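Local coordinates for acidocalcisomal pyrophosphatase (Trypanosoma brucei brucei, PDB 5C5V), which probably hydrolyses inorganic pyrophosphate to phosphate with the aid of magnesium ions, at residues A[189-195]-A[292-296]; A[104-109]-A[163-167]; A[156-162]-A[229-235]. All coordinates share one frame; numbering follows the deposited sequence.

Contact 1: residues A[189-195]-A[292-296]; sequences YKHGDMM and WFRVY. With 2PN (imidodiphosphoric acid), chain C.
Y296, whose ring lies beside that of Y189, donates a hydrogen bond from its OH to O3 of the bound imidodiphosphate at 2.6 Å. O3 sits at the edge of the ring, near its plane. The Y296 and Y189 rings meet obliquely, CE1 to CE1 at 3.9 Å. The indole of W292 is met from several directions. Its six-membered ring thrusts the CH2 corner at the centre of the Y189 face, a T-shaped pair with planes at 78°; Y189 CE2 and W292 CH2 are 3.6 Å apart. Over one indole face comes the methyl of M194. CG of that residue is anti to the backbone N (chi1 171°), and the chain then folds at both chi2 and chi3, which carries CE to 3.6 Å from W292 CZ3 in a CH-pi contact, with SD farther out above the same ring. The same methyl also brushes the F293 ring. On the opposite indole face H191 presents its edge, CD2 standing 3.5 Å from W292 NE1 and the planes at 65°. The far end of the imidazole rests on V295, NE2 to CG2 at 3.5 Å, while a water links H191 N to Y296 O, accepting from the amide and donating to the carbonyl. The surroundings include the second subunit, where R163 donates to H191 O and D193 packs on W292. D193 of this chain instead forms a salt bridge with its own R163. Y296 thus belongs to an aromatic cluster with Y189, H191 and W292; the packing of its ring probably limits where the hydroxyl can lie, and the OH meets the diphosphate analogue through a short bond.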
loop_
_atom_site.group_PDB
_atom_site.type_symbol
_atom_site.label_atom_id
_atom_site.label_comp_id
_atom_site.label_asym_id
_atom_site.label_seq_id
_atom_site.Cartn_x
_atom_site.Cartn_y
_atom_site.Cartn_z
ATOM N N TYR A 189 -25.011 12.066 -16.828
ATOM C CA TYR A 189 -23.970 12.905 -17.401
ATOM C C TYR A 189 -23.810 12.605 -18.884
ATOM O O TYR A 189 -23.643 11.452 -19.278
ATOM C CB TYR A 189 -22.636 12.677 -16.715
ATOM C CG TYR A 189 -22.525 13.216 -15.327
ATOM C CD1 TYR A 189 -23.021 14.472 -15.005
ATOM C CD2 TYR A 189 -21.891 12.479 -14.336
ATOM C CE1 TYR A 189 -22.896 14.964 -13.733
ATOM C CE2 TYR A 189 -21.764 12.963 -13.063
ATOM C CZ TYR A 189 -22.267 14.201 -12.763
ATOM O OH TYR A 189 -22.128 14.692 -11.489
ATOM N N LYS A 190 -23.847 13.643 -19.703
ATOM C CA LYS A 190 -23.640 13.461 -21.126
ATOM C C LYS A 190 -22.146 13.453 -21.446
ATOM O O LYS A 190 -21.696 12.723 -22.333
ATOM C CB LYS A 190 -24.355 14.559 -21.903
ATOM C CG LYS A 190 -24.365 14.361 -23.385
ATOM C CD LYS A 190 -25.237 15.423 -24.032
ATOM C CE LYS A 190 -25.062 15.460 -25.539
ATOM N NZ LYS A 190 -25.754 16.661 -26.096
ATOM N N HIS A 191 -21.380 14.230 -20.687
ATOM C CA HIS A 191 -19.954 14.419 -20.939
ATOM C C HIS A 191 -19.144 13.137 -20.837
ATOM O O HIS A 191 -18.193 12.931 -21.585
ATOM C CB HIS A 191 -19.388 15.450 -19.964
ATOM C CG HIS A 191 -17.922 15.708 -20.129
ATOM N ND1 HIS A 191 -17.360 16.075 -21.334
ATOM C CD2 HIS A 191 -16.904 15.665 -19.234
ATOM C CE1 HIS A 191 -16.056 16.238 -21.178
ATOM N NE2 HIS A 191 -15.758 16.009 -19.912
ATOM N N GLY A 192 -19.526 12.286 -19.890
ATOM C CA GLY A 192 -18.841 11.033 -19.642
ATOM C C GLY A 192 -19.121 10.561 -18.228
ATOM O O GLY A 192 -19.956 11.137 -17.527
ATOM N N ASP A 193 -18.418 9.522 -17.799
ATOM C CA ASP A 193 -18.567 9.051 -16.438
ATOM C C ASP A 193 -17.804 9.930 -15.447
ATOM O O ASP A 193 -16.779 10.550 -15.780
ATOM C CB ASP A 193 -18.101 7.600 -16.311
ATOM C CG ASP A 193 -18.934 6.655 -17.139
ATOM O OD1 ASP A 193 -20.091 6.406 -16.741
ATOM O OD2 ASP A 193 -18.451 6.162 -18.184
ATOM N N MET A 194 -18.350 9.992 -14.237
ATOM C CA MET A 194 -17.666 10.534 -13.078
ATOM C C MET A 194 -16.591 9.519 -12.737
ATOM O O MET A 194 -16.887 8.338 -12.596
ATOM C CB MET A 194 -18.656 10.753 -11.916
ATOM C CG MET A 194 -18.044 11.122 -10.568
ATOM S SD MET A 194 -17.112 12.659 -10.625
ATOM C CE MET A 194 -18.413 13.814 -11.063
ATOM N N MET A 195 -15.350 9.973 -12.620
ATOM C CA MET A 195 -14.218 9.064 -12.572
ATOM C C MET A 195 -13.654 8.933 -11.174
ATOM O O MET A 195 -12.612 8.305 -10.968
ATOM C CB MET A 195 -13.141 9.543 -13.554
ATOM C CG MET A 195 -13.719 9.701 -14.949
ATOM S SD MET A 195 -12.561 10.196 -16.234
ATOM C CE MET A 195 -12.151 11.852 -15.672
ATOM N N TRP A 292 -12.671 18.184 -15.996
ATOM C CA TRP A 292 -13.977 17.554 -16.057
ATOM C C TRP A 292 -15.080 18.530 -15.559
ATOM O O TRP A 292 -16.102 18.730 -16.222
ATOM C CB TRP A 292 -13.971 16.274 -15.224
ATOM C CG TRP A 292 -15.092 15.345 -15.551
ATOM C CD1 TRP A 292 -15.045 14.253 -16.387
ATOM C CD2 TRP A 292 -16.438 15.416 -15.061
ATOM N NE1 TRP A 292 -16.285 13.647 -16.435
ATOM C CE2 TRP A 292 -17.153 14.339 -15.632
ATOM C CE3 TRP A 292 -17.108 16.284 -14.198
ATOM C CZ2 TRP A 292 -18.500 14.115 -15.368
ATOM C CZ3 TRP A 292 -18.444 16.059 -13.937
ATOM C CH2 TRP A 292 -19.126 14.983 -14.521
ATOM N N PHE A 293 -14.857 19.161 -14.412
ATOM C CA PHE A 293 -15.862 20.082 -13.877
ATOM C C PHE A 293 -15.912 21.378 -14.662
ATOM O O PHE A 293 -16.948 22.047 -14.684
ATOM C CB PHE A 293 -15.620 20.374 -12.394
ATOM C CG PHE A 293 -16.100 19.284 -11.490
ATOM C CD1 PHE A 293 -17.447 18.933 -11.471
ATOM C CD2 PHE A 293 -15.222 18.602 -10.668
ATOM C CE1 PHE A 293 -17.907 17.916 -10.656
ATOM C CE2 PHE A 293 -15.675 17.584 -9.850
ATOM C CZ PHE A 293 -17.022 17.240 -9.846
ATOM N N ARG A 294 -14.812 21.715 -15.337
ATOM C CA ARG A 294 -14.792 22.920 -16.150
ATOM C C ARG A 294 -15.737 22.780 -17.335
ATOM O O ARG A 294 -16.532 23.684 -17.607
ATOM C CB ARG A 294 -13.379 23.233 -16.664
ATOM C CG ARG A 294 -13.309 24.561 -17.440
ATOM C CD ARG A 294 -11.925 24.854 -18.023
ATOM N NE ARG A 294 -11.621 23.978 -19.147
ATOM C CZ ARG A 294 -11.941 24.255 -20.411
ATOM N NH1 ARG A 294 -12.561 25.391 -20.721
ATOM N NH2 ARG A 294 -11.632 23.399 -21.372
ATOM N N VAL A 295 -15.700 21.626 -18.001
ATOM C CA VAL A 295 -16.359 21.495 -19.297
ATOM C C VAL A 295 -17.614 20.623 -19.337
ATOM O O VAL A 295 -18.306 20.614 -20.360
ATOM C CB VAL A 295 -15.387 20.900 -20.359
ATOM C CG1 VAL A 295 -14.090 21.677 -20.400
ATOM C CG2 VAL A 295 -15.115 19.417 -20.087
ATOM N N TYR A 296 -17.926 19.900 -18.258
ATOM C CA TYR A 296 -18.902 18.810 -18.387
ATOM C C TYR A 296 -20.305 19.243 -18.803
ATOM O O TYR A 296 -21.018 18.467 -19.416
ATOM C CB TYR A 296 -18.970 17.982 -17.090
ATOM C CG TYR A 296 -19.682 18.593 -15.888
ATOM C CD1 TYR A 296 -20.807 17.981 -15.345
ATOM C CD2 TYR A 296 -19.199 19.742 -15.266
ATOM C CE1 TYR A 296 -21.459 18.510 -14.213
ATOM C CE2 TYR A 296 -19.850 20.293 -14.148
ATOM C CZ TYR A 296 -20.971 19.662 -13.624
ATOM O OH TYR A 296 -21.596 20.187 -12.532
HETATM P P1 2PN C . -24.485 19.854 -10.611
HETATM O O1 2PN C . -26.026 19.679 -10.613
HETATM O O2 2PN C . -24.167 21.372 -10.537
HETATM O O3 2PN C . -23.893 19.157 -11.869
HETATM N N1 2PN C . -23.863 19.067 -9.320
HETATM P P2 2PN C . -24.039 19.545 -7.763
HETATM O O4 2PN C . -25.557 19.753 -7.414
HETATM O O5 2PN C . -23.317 20.871 -7.623
HETATM O O6 2PN C . -23.464 18.541 -6.864
HETATM O O HOH W 1 -22.568 16.173 -18.626
#

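Contact 2: residues A[104-109]-A[163-167]; sequences MYTPSY and RAKFE. With MG (magnesium ion), chain F; 2PN (imidodiphosphoric acid), chain C.
The CA atoms of Y105 and A164 come no closer than 7.5 Å, so the loop after strand 94-101, which closes in a type I turn from T106 to Y109, meets the run into strand 166-168 through side chains alone. F166 is the middle piece. The methyl of M104, at the end of a chain extended from a chi1 of -164°, comes obliquely to its ring, with CE 3.6 Å from F166 CZ. The ring of Y109 also meets F166 obliquely, CD2 to F166 CE2 at 3.6 Å, with the planes at 54°; its hydroxyl is bonded to E100. M104 CG lies over the faces of both Y105 and Y109, while the edge of Y105 abuts A164, CE1 to CB at 3.8 Å. K165 and E167 lead away from this apolar patch. Their salt bridge, K165 NZ to E167 OE2 at 2.8 Å, uses the anti lone pair of the carboxylate, and OE2 also binds magnesium at 2.2 Å. Two imidodiphosphate oxygens, O1 and O4, and three waters complete the six ligands. An inverse gamma turn centred on K165 thus leads into a strand with F166 against the 104-109 loop and E167 in the metal site of an inorganic pyrophosphatase of the PPase family.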
loop_
_atom_site.group_PDB
_atom_site.type_symbol
_atom_site.label_atom_id
_atom_site.label_comp_id
_atom_site.label_asym_id
_atom_site.label_seq_id
_atom_site.Cartn_x
_atom_site.Cartn_y
_atom_site.Cartn_z
ATOM N N MET A 104 -34.821 1.645 -9.897
ATOM C CA MET A 104 -33.627 2.433 -10.187
ATOM C C MET A 104 -33.616 2.964 -11.614
ATOM O O MET A 104 -34.012 2.267 -12.542
ATOM C CB MET A 104 -32.364 1.614 -9.938
ATOM C CG MET A 104 -31.105 2.464 -9.845
ATOM S SD MET A 104 -29.690 1.488 -9.304
ATOM C CE MET A 104 -28.389 2.721 -9.261
ATOM N N TYR A 105 -33.160 4.205 -11.759
ATOM C CA TYR A 105 -33.068 4.904 -13.047
ATOM C C TYR A 105 -34.412 5.422 -13.550
ATOM O O TYR A 105 -34.491 5.958 -14.655
ATOM C CB TYR A 105 -32.439 4.005 -14.112
ATOM C CG TYR A 105 -31.081 3.481 -13.722
ATOM C CD1 TYR A 105 -30.086 4.343 -13.277
ATOM C CD2 TYR A 105 -30.799 2.123 -13.781
ATOM C CE1 TYR A 105 -28.837 3.867 -12.915
ATOM C CE2 TYR A 105 -29.551 1.633 -13.423
ATOM C CZ TYR A 105 -28.581 2.510 -12.991
ATOM O OH TYR A 105 -27.353 2.022 -12.633
ATOM N N THR A 106 -35.453 5.274 -12.741
ATOM C CA THR A 106 -36.729 5.919 -13.021
ATOM C C THR A 106 -36.932 6.988 -11.966
ATOM O O THR A 106 -36.224 7.006 -10.965
ATOM C CB THR A 106 -37.913 4.941 -13.012
ATOM O OG1 THR A 106 -38.236 4.582 -11.659
ATOM C CG2 THR A 106 -37.567 3.696 -13.801
ATOM N N PRO A 107 -37.893 7.890 -12.188
ATOM C CA PRO A 107 -38.088 9.015 -11.266
ATOM C C PRO A 107 -38.571 8.609 -9.879
ATOM O O PRO A 107 -38.539 9.441 -8.965
ATOM C CB PRO A 107 -39.156 9.859 -11.972
ATOM C CG PRO A 107 -39.096 9.446 -13.410
ATOM C CD PRO A 107 -38.749 7.991 -13.381
ATOM N N SER A 108 -39.017 7.368 -9.717
ATOM C CA SER A 108 -39.606 6.946 -8.448
ATOM C C SER A 108 -38.545 6.471 -7.462
ATOM O O SER A 108 -38.788 6.394 -6.258
ATOM C CB SER A 108 -40.641 5.841 -8.670
ATOM O OG SER A 108 -40.025 4.662 -9.161
ATOM N N TYR A 109 -37.367 6.156 -7.980
ATOM C CA TYR A 109 -36.299 5.608 -7.162
ATOM C C TYR A 109 -35.871 6.542 -6.032
ATOM O O TYR A 109 -35.645 7.729 -6.247
ATOM C CB TYR A 109 -35.107 5.279 -8.046
ATOM C CG TYR A 109 -33.975 4.587 -7.333
ATOM C CD1 TYR A 109 -34.093 3.267 -6.918
ATOM C CD2 TYR A 109 -32.777 5.247 -7.099
ATOM C CE1 TYR A 109 -33.048 2.623 -6.277
ATOM C CE2 TYR A 109 -31.715 4.611 -6.463
ATOM C CZ TYR A 109 -31.859 3.302 -6.050
ATOM O OH TYR A 109 -30.810 2.676 -5.412
ATOM N N ARG A 163 -22.479 7.345 -14.199
ATOM C CA ARG A 163 -22.937 8.654 -14.648
ATOM C C ARG A 163 -24.413 8.988 -14.353
ATOM O O ARG A 163 -24.894 10.045 -14.768
ATOM C CB ARG A 163 -22.686 8.785 -16.144
ATOM C CG ARG A 163 -23.500 7.842 -17.002
ATOM C CD ARG A 163 -23.167 8.069 -18.477
ATOM N NE ARG A 163 -21.801 7.662 -18.799
ATOM C CZ ARG A 163 -21.169 7.992 -19.921
ATOM N NH1 ARG A 163 -21.782 8.742 -20.827
ATOM N NH2 ARG A 163 -19.922 7.580 -20.144
ATOM N N ALA A 164 -25.119 8.119 -13.632
ATOM C CA ALA A 164 -26.458 8.472 -13.129
ATOM C C ALA A 164 -26.280 9.526 -12.048
ATOM O O ALA A 164 -25.563 9.297 -11.080
ATOM C CB ALA A 164 -27.196 7.260 -12.589
ATOM N N LYS A 165 -26.882 10.696 -12.242
ATOM C CA LYS A 165 -26.648 11.820 -11.346
ATOM C C LYS A 165 -27.595 11.806 -10.138
ATOM O O LYS A 165 -28.574 12.547 -10.085
ATOM C CB LYS A 165 -26.774 13.136 -12.111
ATOM C CG LYS A 165 -25.755 14.198 -11.713
ATOM C CD LYS A 165 -26.038 14.803 -10.354
ATOM C CE LYS A 165 -25.024 15.884 -9.987
ATOM N NZ LYS A 165 -25.265 16.461 -8.617
ATOM N N PHE A 166 -27.289 10.946 -9.175
ATOM C CA PHE A 166 -28.026 10.919 -7.932
ATOM C C PHE A 166 -27.620 12.118 -7.078
ATOM O O PHE A 166 -26.514 12.637 -7.224
ATOM C CB PHE A 166 -27.781 9.615 -7.194
ATOM C CG PHE A 166 -28.277 8.409 -7.931
ATOM C CD1 PHE A 166 -27.387 7.505 -8.492
ATOM C CD2 PHE A 166 -29.630 8.187 -8.079
ATOM C CE1 PHE A 166 -27.845 6.395 -9.168
ATOM C CE2 PHE A 166 -30.098 7.076 -8.747
ATOM C CZ PHE A 166 -29.207 6.179 -9.305
ATOM N N GLU A 167 -28.542 12.552 -6.220
ATOM C CA GLU A 167 -28.415 13.737 -5.382
ATOM C C GLU A 167 -29.248 13.536 -4.118
ATOM O O GLU A 167 -30.321 12.936 -4.163
ATOM C CB GLU A 167 -28.931 14.994 -6.091
ATOM C CG GLU A 167 -27.984 15.655 -7.070
ATOM C CD GLU A 167 -28.552 16.959 -7.650
ATOM O OE1 GLU A 167 -29.672 17.367 -7.244
ATOM O OE2 GLU A 167 -27.874 17.573 -8.522
HETATM MG MG MG F . -27.352 19.691 -8.928
HETATM P P1 2PN C . -24.485 19.854 -10.611
HETATM O O1 2PN C . -26.026 19.679 -10.613
HETATM O O2 2PN C . -24.167 21.372 -10.537
HETATM O O3 2PN C . -23.893 19.157 -11.869
HETATM N N1 2PN C . -23.863 19.067 -9.320
HETATM P P2 2PN C . -24.039 19.545 -7.763
HETATM O O4 2PN C . -25.557 19.753 -7.414
HETATM O O5 2PN C . -23.317 20.871 -7.623
HETATM O O6 2PN C . -23.464 18.541 -6.864
HETATM O O HOH W 2 -28.849 20.059 -7.329
HETATM O O HOH W 3 -27.408 21.769 -9.297
HETATM O O HOH W 4 -28.868 20.016 -10.260
#

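Contact 3: residues A[156-162]-A[229-235]; sequences CEIPKWT and GMTQFKV
The amide of Q232 points at the carbonyl of K160 and leans on W161, where the loop between strands 152-156 and 166-168 packs on the loop between strands 224-227 and 238-251. Extended from CG onward, Q232 brings NE2 to K160 O at 2.8 Å with an N-H...O angle of 173°; the acceptor lies in the amide plane, and the donor arrives almost in line with the C=O bond. The indole of W161 slants across that amide at 54°, CE3 to Q232 NE2 being 3.8 Å. K160 runs across the neighbouring indole: its CG lies over the centre of the W161 face, and after a straight run the chain bends at chi4 (73°) to set NZ 3.0 Å from G229 O, in the carbonyl plane. A water closes the triangle, accepting from NZ and donating to the same carbonyl. Farther along, P159 and V235 pass obliquely, CD to CG2 at 3.6 Å, and C156 SG rests against F233 CB at 3.8 Å. T162 tightens the type II turn from P159, both its N and its OG1 donating to P159 O from one face, the latter at 2.7 Å. N197 ties the two segments together, its OD1 accepting from K160 N and F233 N, and W161 meets W196 of the second subunit. The ammonium of K160, a buried residue, is therefore met by G229 O, a water and, weakly, M195 O, and two side-chain-to-backbone bonds of reciprocal sense join the loops.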
loop_
_atom_site.group_PDB
_atom_site.type_symbol
_atom_site.label_atom_id
_atom_site.label_comp_id
_atom_site.label_asym_id
_atom_site.label_seq_id
_atom_site.Cartn_x
_atom_site.Cartn_y
_atom_site.Cartn_z
ATOM N N CYS A 156 -21.655 9.201 -0.499
ATOM C CA CYS A 156 -21.496 8.977 -1.927
ATOM C C CYS A 156 -22.845 8.979 -2.641
ATOM O O CYS A 156 -23.700 8.139 -2.381
ATOM C CB CYS A 156 -20.771 7.660 -2.201
ATOM S SG CYS A 156 -20.548 7.320 -3.974
ATOM N N GLU A 157 -23.014 9.933 -3.545
ATOM C CA GLU A 157 -24.186 10.020 -4.412
ATOM C C GLU A 157 -23.900 9.343 -5.758
ATOM O O GLU A 157 -24.756 8.652 -6.319
ATOM C CB GLU A 157 -24.571 11.487 -4.623
ATOM C CG GLU A 157 -24.942 12.197 -3.322
ATOM C CD GLU A 157 -25.014 13.719 -3.429
ATOM O OE1 GLU A 157 -24.196 14.326 -4.166
ATOM O OE2 GLU A 157 -25.888 14.309 -2.744
ATOM N N ILE A 158 -22.692 9.552 -6.278
ATOM C CA ILE A 158 -22.328 9.031 -7.593
ATOM C C ILE A 158 -21.033 8.229 -7.581
ATOM O O ILE A 158 -19.933 8.788 -7.534
ATOM C CB ILE A 158 -22.210 10.170 -8.602
ATOM C CG1 ILE A 158 -23.537 10.928 -8.659
ATOM C CG2 ILE A 158 -21.807 9.636 -9.989
ATOM C CD1 ILE A 158 -23.498 12.112 -9.578
ATOM N N PRO A 159 -21.162 6.910 -7.648
ATOM C CA PRO A 159 -19.976 6.075 -7.542
ATOM C C PRO A 159 -19.011 6.264 -8.704
ATOM O O PRO A 159 -19.385 6.661 -9.807
ATOM C CB PRO A 159 -20.549 4.654 -7.538
ATOM C CG PRO A 159 -21.963 4.825 -7.076
ATOM C CD PRO A 159 -22.383 6.101 -7.730
ATOM N N LYS A 160 -17.755 5.990 -8.399
ATOM C CA LYS A 160 -16.681 5.913 -9.365
ATOM C C LYS A 160 -17.128 5.145 -10.621
ATOM O O LYS A 160 -17.749 4.078 -10.515
ATOM C CB LYS A 160 -15.491 5.231 -8.682
ATOM C CG LYS A 160 -14.149 5.351 -9.345
ATOM C CD LYS A 160 -13.144 4.585 -8.488
ATOM C CE LYS A 160 -11.738 4.749 -8.972
ATOM N NZ LYS A 160 -11.281 6.092 -8.640
ATOM N N TRP A 161 -16.848 5.716 -11.791
ATOM C CA TRP A 161 -17.102 5.069 -13.087
ATOM C C TRP A 161 -18.573 4.984 -13.484
ATOM O O TRP A 161 -18.933 4.139 -14.298
ATOM C CB TRP A 161 -16.524 3.648 -13.102
ATOM C CG TRP A 161 -15.081 3.583 -12.746
ATOM C CD1 TRP A 161 -14.098 4.430 -13.150
ATOM C CD2 TRP A 161 -14.464 2.627 -11.881
ATOM N NE1 TRP A 161 -12.894 4.054 -12.604
ATOM C CE2 TRP A 161 -13.095 2.948 -11.817
ATOM C CE3 TRP A 161 -14.940 1.535 -11.145
ATOM C CZ2 TRP A 161 -12.193 2.217 -11.045
ATOM C CZ3 TRP A 161 -14.046 0.812 -10.376
ATOM C CH2 TRP A 161 -12.685 1.154 -10.338
ATOM N N THR A 162 -19.429 5.811 -12.888
ATOM C CA THR A 162 -20.837 5.810 -13.267
ATOM C C THR A 162 -21.262 7.213 -13.677
ATOM O O THR A 162 -20.494 8.164 -13.524
ATOM C CB THR A 162 -21.732 5.284 -12.117
ATOM O OG1 THR A 162 -21.767 6.230 -11.036
ATOM C CG2 THR A 162 -21.199 3.943 -11.618
ATOM N N GLY A 229 -9.864 7.948 -3.923
ATOM C CA GLY A 229 -9.319 6.630 -3.657
ATOM C C GLY A 229 -9.595 5.661 -4.795
ATOM O O GLY A 229 -10.261 6.013 -5.772
ATOM N N MET A 230 -9.076 4.446 -4.671
ATOM C CA MET A 230 -9.156 3.483 -5.760
ATOM C C MET A 230 -10.418 2.631 -5.706
ATOM O O MET A 230 -10.745 1.966 -6.679
ATOM C CB MET A 230 -7.923 2.581 -5.758
ATOM C CG MET A 230 -7.946 1.579 -4.638
ATOM S SD MET A 230 -6.378 0.701 -4.451
ATOM C CE MET A 230 -6.929 -0.475 -3.190
ATOM N N THR A 231 -11.126 2.662 -4.574
ATOM C CA THR A 231 -12.294 1.802 -4.366
ATOM C C THR A 231 -13.587 2.494 -4.801
ATOM O O THR A 231 -13.831 3.640 -4.438
ATOM C CB THR A 231 -12.460 1.395 -2.886
ATOM O OG1 THR A 231 -11.217 0.918 -2.367
ATOM C CG2 THR A 231 -13.515 0.315 -2.742
ATOM N N GLN A 232 -14.395 1.797 -5.600
ATOM C CA GLN A 232 -15.713 2.284 -5.989
ATOM C C GLN A 232 -16.701 2.087 -4.843
ATOM O O GLN A 232 -16.797 0.990 -4.293
ATOM C CB GLN A 232 -16.213 1.544 -7.223
ATOM C CG GLN A 232 -17.558 2.007 -7.716
ATOM C CD GLN A 232 -18.219 1.005 -8.631
ATOM O OE1 GLN A 232 -18.442 -0.142 -8.249
ATOM N NE2 GLN A 232 -18.531 1.430 -9.854
ATOM N N PHE A 233 -17.459 3.122 -4.511
ATOM C CA PHE A 233 -18.469 3.027 -3.455
ATOM C C PHE A 233 -19.838 2.701 -4.039
ATOM O O PHE A 233 -20.046 2.814 -5.256
ATOM C CB PHE A 233 -18.555 4.327 -2.663
ATOM C CG PHE A 233 -17.306 4.660 -1.890
ATOM C CD1 PHE A 233 -16.457 3.662 -1.439
ATOM C CD2 PHE A 233 -16.997 5.968 -1.587
ATOM C CE1 PHE A 233 -15.307 3.972 -0.715
ATOM C CE2 PHE A 233 -15.860 6.277 -0.865
ATOM C CZ PHE A 233 -15.018 5.275 -0.435
ATOM N N LYS A 234 -20.753 2.263 -3.181
ATOM C CA LYS A 234 -22.153 2.102 -3.549
ATOM C C LYS A 234 -22.892 3.441 -3.484
ATOM O O LYS A 234 -22.485 4.352 -2.760
ATOM C CB LYS A 234 -22.838 1.090 -2.623
ATOM C CG LYS A 234 -22.756 -0.350 -3.073
ATOM C CD LYS A 234 -21.335 -0.764 -3.395
ATOM C CE LYS A 234 -21.284 -2.221 -3.917
ATOM N NZ LYS A 234 -19.930 -2.628 -4.460
ATOM N N VAL A 235 -23.982 3.566 -4.230
ATOM C CA VAL A 235 -24.830 4.750 -4.121
ATOM C C VAL A 235 -25.379 4.872 -2.708
ATOM O O VAL A 235 -25.950 3.920 -2.174
ATOM C CB VAL A 235 -25.998 4.727 -5.112
ATOM C CG1 VAL A 235 -26.975 5.875 -4.802
ATOM C CG2 VAL A 235 -25.479 4.827 -6.540
HETATM O O HOH W 5 -12.282 7.484 -6.424
#

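How the contacts relate
Contact 1 and contact 2 share the ligand: Y296 binds the imidodiphosphate directly, while E167 reaches it through magnesium. Their centres are about 17 Å apart, yet Y189 N and R163 O lie 2.9 Å apart, a probable hydrogen bond between them. Contact 3 adjoins both, with centres about 15 Å away. M194 O lies 2.7 Å from W161 N, a probable hydrogen bond towards contact 1, and F166 CB packs 3.3 Å from E157 O towards contact 2. Residues 156-162 run directly into 163-167, so one continuous piece of chain links the second-subunit surface near W161 to the metal site. The side chain of E157 is about 5 Å from that of E167.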